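Local coordinates for protein alpha,alpha-trehalose-phosphate synthase (UDP-forming) (Burkholderia vietnamiensis, PDB 5TVG) that belongs to glycosyltransferase family 20 of the GT-B clan and holds uridine-5'-diphosphate and a magnesium ion in this structure, at residues K379-V382 and A383-P387; F194-D197 and A198-R201; N441-Q444 and L445-D449. All blocks are in the same frame, centred on the assembly; numbering follows the deposited sequence. Where two conformers were deposited one is given.

All three contacts are local, within about a helical turn, and follow the chain in the order interaction 2, interaction 1, interaction 3. Interaction 2 joins strand 191-194 of the mixed sheet to helix 197-209, whereas interaction 1 closes helix 376-384, between strands of the parallel sheet. The two sheets are the cores of the paired Rossmann-like domains of the GT-B fold; interactions 1 and 3 belong to the half with the parallel sheet and interaction 2 to the other. Interactions 1 and 3 touch, their centres about 11 Å apart: L445 CD1 lies 3.4 Å from K379 O, next to UDP-binding E380. Interaction 2, centred about 25 and 19 Å from their centres, touches neither.

Interaction 1: residues K379-V382 and A383-P387; sequences KEYV and ASQDP. With MG (magnesium ion), chain O; UDP (uridine-5'-diphosphate), chain I.
The ring of Y381 and the carboxamide of Q385 lie nearly parallel, their planes 17° apart, with NE2 over one ring face, toward its rim and 3.5 Å from Y381 CZ. The same NE2 donates within its own amide plane to Y381 O at 3.2 Å, an almost straight bond (161°). S384 N reaches that oxygen from the opposite face of the carbonyl, at 3.3 Å. The Q385 chain can fold back like this because it bends at chi2 (-54°), which returns the amide to the preceding turn and turns OE1 outward to the magnesium ion at 2.2 Å. Backbone oxygens of R360 and S362 complete the protein share of the metal site, and F359 O takes a further bond from NE2, so amide rotation is fixed at both ends. Q385 follows helix 376-384, the connection between parallel strands 364-367 and 392-396 in a beta-alpha-beta unit of the GT-B fold. S384 OG reaches one turn back and donates to E380 O at 2.9 Å, tilted from the carbonyl plane. The E380 side chain is extended beyond CG and presents both carboxylate oxygens to the UDP ribose: O3' donates to OE1 at 2.5 Å and O2' to OE2 at 2.6 Å. R352 forms a salt bridge with OE1 as well, which helps to fix the carboxylate in place beside the ribose.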
loop_
_atom_site.group_PDB
_atom_site.type_symbol
_atom_site.label_atom_id
_atom_site.label_comp_id
_atom_site.label_asym_id
_atom_site.label_seq_id
_atom_site.Cartn_x
_atom_site.Cartn_y
_atom_site.Cartn_z
ATOM N N LYS A 379 -8.200 -12.073 32.879
ATOM C CA LYS A 379 -8.312 -12.686 34.205
ATOM C C LYS A 379 -7.077 -12.386 35.042
ATOM O O LYS A 379 -7.192 -12.041 36.232
ATOM C CB LYS A 379 -8.513 -14.200 34.064
ATOM C CG LYS A 379 -9.743 -14.563 33.238
ATOM C CD LYS A 379 -10.130 -16.056 33.341
ATOM C CE LYS A 379 -11.503 -16.309 32.655
ATOM N NZ LYS A 379 -11.931 -17.700 32.917
ATOM N N GLU A 380 -5.893 -12.435 34.404
ATOM C CA GLU A 380 -4.639 -12.126 35.089
ATOM C C GLU A 380 -4.637 -10.701 35.570
ATOM O O GLU A 380 -4.133 -10.403 36.662
ATOM C CB GLU A 380 -3.429 -12.371 34.162
ATOM C CG GLU A 380 -3.186 -13.856 33.824
ATOM C CD GLU A 380 -2.203 -14.031 32.656
ATOM O OE1 GLU A 380 -1.862 -15.175 32.345
ATOM O OE2 GLU A 380 -1.808 -13.026 32.013
ATOM N N TYR A 381 -5.208 -9.801 34.771
ATOM C CA TYR A 381 -5.261 -8.413 35.191
ATOM C C TYR A 381 -6.054 -8.279 36.488
ATOM O O TYR A 381 -5.626 -7.584 37.423
ATOM C CB TYR A 381 -5.874 -7.521 34.082
ATOM C CG TYR A 381 -5.910 -6.072 34.515
ATOM C CD1 TYR A 381 -4.814 -5.241 34.326
ATOM C CD2 TYR A 381 -7.016 -5.555 35.191
ATOM C CE1 TYR A 381 -4.824 -3.916 34.760
ATOM C CE2 TYR A 381 -7.033 -4.232 35.629
ATOM C CZ TYR A 381 -5.934 -3.420 35.420
ATOM O OH TYR A 381 -5.963 -2.098 35.864
ATOM N N VAL A 382 -7.239 -8.897 36.552
ATOM C CA VAL A 382 -8.041 -8.809 37.784
ATOM C C VAL A 382 -7.252 -9.363 38.959
ATOM O O VAL A 382 -7.142 -8.721 40.010
ATOM C CB VAL A 382 -9.380 -9.556 37.613
ATOM C CG1 VAL A 382 -10.072 -9.761 38.963
ATOM C CG2 VAL A 382 -10.270 -8.813 36.589
ATOM N N ALA A 383 -6.620 -10.531 38.770
ATOM C CA ALA A 383 -5.947 -11.198 39.888
ATOM C C ALA A 383 -4.753 -10.428 40.419
ATOM O O ALA A 383 -4.368 -10.637 41.575
ATOM C CB ALA A 383 -5.473 -12.589 39.485
ATOM N N SER A 384 -4.155 -9.551 39.607
ATOM C CA SER A 384 -2.975 -8.838 40.053
ATOM C C SER A 384 -3.312 -7.696 40.986
ATOM O O SER A 384 -2.404 -7.162 41.643
ATOM C CB SER A 384 -2.201 -8.272 38.847
ATOM O OG SER A 384 -1.766 -9.306 37.965
ATOM N N GLN A 385 -4.578 -7.279 41.033
ATOM C CA GLN A 385 -4.890 -6.010 41.671
ATOM C C GLN A 385 -4.804 -6.110 43.180
ATOM O O GLN A 385 -5.090 -7.140 43.780
ATOM C CB GLN A 385 -6.286 -5.496 41.264
ATOM C CG GLN A 385 -6.449 -5.209 39.770
ATOM C CD GLN A 385 -5.388 -4.264 39.241
ATOM O OE1 GLN A 385 -5.285 -3.109 39.686
ATOM N NE2 GLN A 385 -4.557 -4.755 38.317
ATOM N N ASP A 386 -4.463 -4.998 43.789
ATOM C CA ASP A 386 -4.586 -4.855 45.226
ATOM C C ASP A 386 -6.045 -4.579 45.589
ATOM O O ASP A 386 -6.603 -3.557 45.149
ATOM C CB ASP A 386 -3.691 -3.713 45.677
ATOM C CG ASP A 386 -3.710 -3.502 47.160
ATOM O OD1 ASP A 386 -4.511 -4.149 47.876
ATOM O OD2 ASP A 386 -2.921 -2.655 47.610
ATOM N N PRO A 387 -6.689 -5.439 46.385
ATOM C CA PRO A 387 -8.106 -5.219 46.740
ATOM C C PRO A 387 -8.354 -3.948 47.513
ATOM O O PRO A 387 -9.503 -3.512 47.592
ATOM C CB PRO A 387 -8.472 -6.452 47.585
ATOM C CG PRO A 387 -7.153 -6.983 48.049
ATOM C CD PRO A 387 -6.168 -6.696 46.955
HETATM MG MG MG O . -3.814 -1.484 39.954
HETATM N N1 UDP I . 2.075 -13.420 27.993
HETATM C C2 UDP I . 3.325 -13.348 28.581
HETATM N N3 UDP I . 4.175 -12.421 28.037
HETATM C C4 UDP I . 3.915 -11.573 26.979
HETATM C C5 UDP I . 2.594 -11.708 26.411
HETATM C C6 UDP I . 1.740 -12.620 26.922
HETATM O O2 UDP I . 3.651 -14.038 29.533
HETATM O O4 UDP I . 4.806 -10.791 26.589
HETATM C "C1'" UDP I . 1.128 -14.418 28.544
HETATM C "C2'" UDP I . -0.043 -13.866 29.359
HETATM O "O2'" UDP I . 0.361 -13.792 30.713
HETATM C "C3'" UDP I . -1.069 -14.983 29.195
HETATM C "C4'" UDP I . -0.819 -15.452 27.769
HETATM O "O4'" UDP I . 0.559 -15.141 27.477
HETATM O "O3'" UDP I . -0.973 -16.037 30.147
HETATM C "C5'" UDP I . -1.670 -14.715 26.773
HETATM O "O5'" UDP I . -2.799 -15.570 26.605
HETATM P PA UDP I . -4.211 -14.996 26.253
HETATM O O1A UDP I . -5.179 -16.083 26.564
HETATM O O2A UDP I . -4.442 -13.644 26.908
HETATM O O3A UDP I . -4.160 -14.756 24.676
HETATM P PB UDP I . -3.332 -15.591 23.609
HETATM O O1B UDP I . -3.410 -17.034 24.116
HETATM O O2B UDP I . -4.226 -15.591 22.378
HETATM O O3B UDP I . -1.968 -15.033 23.398
HETATM O O HOH W 1 -5.086 0.377 41.160
#

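Interaction 2: residues F194-D197 and A198-R201; sequences FQTD and ADKR
D199 OD2 is gripped twice by T196: the hydroxyl OG1 donates to it at 2.6 Å, and the backbone N adds a weak bond at 2.9 Å. The hydroxyl comes from well above the carboxylate plane. In return D199 N donates to T196 OG1 at 3.2 Å, nearly straight at 159°, so the hydroxyl gives one bond and takes another. Its place follows from chi1 of 68°, which sets OG1 between the backbone N and the carbonyl carbon, facing the first turn of the helix. The other carboxylate oxygen, OD1, accepts from F167 N, so D199 is anchored from both ends of its carboxylate. F194 packs on the same helical turn through carbon: its CB meets D199 CB at 3.6 Å, and K200 CA sits over the ring face, 4.2 Å from the centroid and 27° off the normal, a CH-pi contact. F203 meets the ring too. On the outer side D197 and K200 run side by side in the same direction, but OD1 and NZ are 4.0 Å apart, a long salt bridge. The D199 N to T196 OG1 bond and the weak T196 N to D199 OD2 bond make a capping box, to which the hydroxyl-carboxylate bond is added, here opening helix 197-209 where the chain leaves parallel strand 191-194 of the mixed sheet.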
loop_
_atom_site.group_PDB
_atom_site.type_symbol
_atom_site.label_atom_id
_atom_site.label_comp_id
_atom_site.label_asym_id
_atom_site.label_seq_id
_atom_site.Cartn_x
_atom_site.Cartn_y
_atom_site.Cartn_z
ATOM N N PHE A 194 -14.935 -27.096 24.448
ATOM C CA PHE A 194 -14.835 -25.730 23.940
ATOM C C PHE A 194 -14.708 -24.774 25.112
ATOM O O PHE A 194 -14.899 -25.160 26.273
ATOM C CB PHE A 194 -16.048 -25.371 23.060
ATOM C CG PHE A 194 -16.210 -26.284 21.890
ATOM C CD1 PHE A 194 -16.838 -27.541 22.050
ATOM C CD2 PHE A 194 -15.693 -25.935 20.652
ATOM C CE1 PHE A 194 -16.955 -28.425 20.980
ATOM C CE2 PHE A 194 -15.803 -26.790 19.557
ATOM C CZ PHE A 194 -16.437 -28.056 19.720
ATOM N N GLN A 195 -14.332 -23.524 24.804
ATOM C CA GLN A 195 -14.170 -22.514 25.848
ATOM C C GLN A 195 -15.513 -22.102 26.452
ATOM O O GLN A 195 -15.644 -22.004 27.676
ATOM C CB GLN A 195 -13.432 -21.284 25.298
ATOM C CG GLN A 195 -11.909 -21.496 25.019
ATOM C CD GLN A 195 -11.040 -21.365 26.278
ATOM O OE1 GLN A 195 -11.531 -21.509 27.407
ATOM N NE2 GLN A 195 -9.751 -21.077 26.087
ATOM N N THR A 196 -16.522 -21.834 25.620
ATOM C CA THR A 196 -17.769 -21.238 26.086
ATOM C C THR A 196 -18.946 -22.008 25.524
ATOM O O THR A 196 -18.809 -22.776 24.566
ATOM C CB THR A 196 -17.922 -19.749 25.647
ATOM O OG1 THR A 196 -18.094 -19.693 24.222
ATOM C CG2 THR A 196 -16.704 -18.943 26.000
ATOM N N ASP A 197 -20.119 -21.730 26.099
ATOM C CA ASP A 197 -21.378 -22.283 25.599
ATOM C C ASP A 197 -21.644 -21.852 24.162
ATOM O O ASP A 197 -22.144 -22.639 23.348
ATOM C CB ASP A 197 -22.552 -21.825 26.484
ATOM C CG ASP A 197 -22.590 -22.541 27.807
ATOM O OD1 ASP A 197 -22.264 -23.759 27.847
ATOM O OD2 ASP A 197 -22.992 -21.896 28.803
ATOM N N ALA A 198 -21.369 -20.587 23.839
ATOM C CA ALA A 198 -21.545 -20.156 22.457
ATOM C C ALA A 198 -20.699 -21.005 21.507
ATOM O O ALA A 198 -21.173 -21.415 20.436
ATOM C CB ALA A 198 -21.195 -18.665 22.321
ATOM N N ASP A 199 -19.460 -21.325 21.897
ATOM C CA ASP A 199 -18.612 -22.159 21.043
ATOM C C ASP A 199 -19.202 -23.555 20.833
ATOM O O ASP A 199 -19.190 -24.085 19.713
ATOM C CB ASP A 199 -17.222 -22.311 21.659
ATOM C CG ASP A 199 -16.494 -21.002 21.805
ATOM O OD1 ASP A 199 -16.330 -20.280 20.796
ATOM O OD2 ASP A 199 -16.114 -20.690 22.958
ATOM N N LYS A 200 -19.645 -24.211 21.914
ATOM C CA LYS A 200 -20.141 -25.578 21.732
ATOM C C LYS A 200 -21.456 -25.579 20.967
ATOM O O LYS A 200 -21.723 -26.499 20.185
ATOM C CB LYS A 200 -20.226 -26.315 23.062
ATOM C CG LYS A 200 -21.332 -25.953 23.977
ATOM C CD LYS A 200 -21.415 -27.035 25.041
ATOM C CE LYS A 200 -22.299 -26.631 26.214
ATOM N NZ LYS A 200 -23.711 -26.946 25.969
ATOM N N ARG A 201 -22.269 -24.546 21.157
ATOM C CA ARG A 201 -23.498 -24.411 20.386
ATOM C C ARG A 201 -23.224 -24.208 18.894
ATOM O O ARG A 201 -23.945 -24.743 18.041
ATOM C CB ARG A 201 -24.292 -23.236 20.925
ATOM C CG ARG A 201 -25.760 -23.271 20.563
ATOM C CD ARG A 201 -26.502 -22.244 21.383
ATOM N NE ARG A 201 -27.944 -22.483 21.350
ATOM C CZ ARG A 201 -28.837 -21.863 22.121
ATOM N NH1 ARG A 201 -28.446 -20.950 23.001
ATOM N NH2 ARG A 201 -30.122 -22.162 22.006
#

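Interaction 3: residues N441-Q444 and L445-D449; sequences NLAQ and LRNND
Chi1 of L442 is 176°, sending CG anti to the backbone N and along the helix surface toward R446, whose own chain is extended from CG to NE and runs back over it. The two side chains meet with L442 CD2 above one face of the guanidinium, offset toward its rim, at 3.6 Å from R446 NH1 and 3.7 Å from R446 CZ. The contact is thus a methyl on a flat cation, one turn apart, and it leaves the N-H groups to point elsewhere: NH2 pairs with D240 in a salt bridge. In the backbone, R446 N donates to L442 O at 2.9 Å, and L445 N to N441 O at the same length, as in a regular alpha-helix. N447 N still bonds A443 O at 3.0 Å, but N448 N makes only a weak bond to Q444 O, and N448 then leaves helical angles. On the buried side L445 packs against V382 and K379 of helix 376-384, and N448 ND2 is held by E404 and P234. The methyl takes up part of one face of an exposed guanidinium, so the cation's polar bonding is made through its N-H groups, with D240 among the partners; any effect on the strength of that salt bridge is probably small.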
loop_
_atom_site.group_PDB
_atom_site.type_symbol
_atom_site.label_atom_id
_atom_site.label_comp_id
_atom_site.label_asym_id
_atom_site.label_seq_id
_atom_site.Cartn_x
_atom_site.Cartn_y
_atom_site.Cartn_z
ATOM N N ASN A 441 -15.496 -9.967 40.200
ATOM C CA ASN A 441 -14.655 -10.698 39.261
ATOM C C ASN A 441 -13.716 -11.670 39.989
ATOM O O ASN A 441 -13.492 -12.796 39.527
ATOM C CB ASN A 441 -13.846 -9.717 38.404
ATOM C CG ASN A 441 -14.678 -9.042 37.331
ATOM O OD1 ASN A 441 -15.761 -9.523 36.977
ATOM N ND2 ASN A 441 -14.164 -7.922 36.789
ATOM N N LEU A 442 -13.147 -11.245 41.120
ATOM C CA LEU A 442 -12.203 -12.103 41.825
ATOM C C LEU A 442 -12.870 -13.391 42.315
ATOM O O LEU A 442 -12.286 -14.475 42.221
ATOM C CB LEU A 442 -11.563 -11.331 42.980
ATOM C CG LEU A 442 -10.634 -12.190 43.843
ATOM C CD1 LEU A 442 -9.511 -12.843 43.026
ATOM C CD2 LEU A 442 -10.078 -11.368 44.986
ATOM N N ALA A 443 -14.090 -13.287 42.853
ATOM C CA ALA A 443 -14.840 -14.472 43.266
ATOM C C ALA A 443 -15.116 -15.371 42.075
ATOM O O ALA A 443 -15.180 -16.598 42.221
ATOM C CB ALA A 443 -16.158 -14.084 43.986
ATOM N N GLN A 444 -15.365 -14.788 40.899
ATOM C CA GLN A 444 -15.514 -15.650 39.727
ATOM C C GLN A 444 -14.222 -16.402 39.447
ATOM O O GLN A 444 -14.238 -17.610 39.171
ATOM C CB GLN A 444 -15.930 -14.852 38.493
ATOM C CG GLN A 444 -17.364 -14.364 38.567
ATOM C CD GLN A 444 -18.351 -15.479 38.306
ATOM O OE1 GLN A 444 -18.624 -16.302 39.182
ATOM N NE2 GLN A 444 -18.885 -15.521 37.091
ATOM N N LEU A 445 -13.089 -15.704 39.525
ATOM C CA LEU A 445 -11.816 -16.355 39.242
ATOM C C LEU A 445 -11.558 -17.492 40.224
ATOM O O LEU A 445 -11.107 -18.566 39.821
ATOM C CB LEU A 445 -10.681 -15.340 39.301
ATOM C CG LEU A 445 -10.684 -14.193 38.275
ATOM C CD1 LEU A 445 -9.457 -13.312 38.466
ATOM C CD2 LEU A 445 -10.741 -14.742 36.854
ATOM N N ARG A 446 -11.889 -17.286 41.506
ATOM C CA ARG A 446 -11.638 -18.311 42.513
ATOM C C ARG A 446 -12.594 -19.484 42.395
ATOM O O ARG A 446 -12.233 -20.609 42.751
ATOM C CB ARG A 446 -11.736 -17.714 43.907
ATOM C CG ARG A 446 -10.514 -16.951 44.313
ATOM C CD ARG A 446 -10.802 -16.149 45.557
ATOM N NE ARG A 446 -9.593 -15.538 46.083
ATOM C CZ ARG A 446 -9.597 -14.520 46.932
ATOM N NH1 ARG A 446 -10.755 -14.005 47.333
ATOM N NH2 ARG A 446 -8.454 -14.018 47.378
ATOM N N ASN A 447 -13.799 -19.250 41.891
ATOM C CA ASN A 447 -14.729 -20.356 41.803
ATOM C C ASN A 447 -14.644 -21.105 40.472
ATOM O O ASN A 447 -15.247 -22.173 40.350
ATOM C CB ASN A 447 -16.133 -19.824 42.106
ATOM C CG ASN A 447 -16.237 -19.298 43.546
ATOM O OD1 ASN A 447 -16.536 -18.124 43.792
ATOM N ND2 ASN A 447 -15.943 -20.164 44.499
ATOM N N ASN A 448 -13.860 -20.617 39.506
ATOM C CA ASN A 448 -13.521 -21.361 38.292
ATOM C C ASN A 448 -12.021 -21.215 38.021
ATOM O O ASN A 448 -11.598 -20.747 36.965
ATOM C CB ASN A 448 -14.277 -20.913 37.022
ATOM C CG ASN A 448 -13.790 -21.698 35.764
ATOM O OD1 ASN A 448 -13.484 -22.936 35.841
ATOM N ND2 ASN A 448 -13.625 -20.974 34.633
ATOM N N ASP A 449 -11.198 -21.641 38.967
ATOM C CA ASP A 449 -9.775 -21.461 38.759
ATOM C C ASP A 449 -9.285 -22.555 37.805
ATOM O O ASP A 449 -10.065 -23.387 37.338
ATOM C CB ASP A 449 -9.065 -21.393 40.106
ATOM C CG ASP A 449 -8.902 -22.748 40.772
ATOM O OD1 ASP A 449 -9.244 -23.783 40.173
ATOM O OD2 ASP A 449 -8.486 -22.745 41.942
#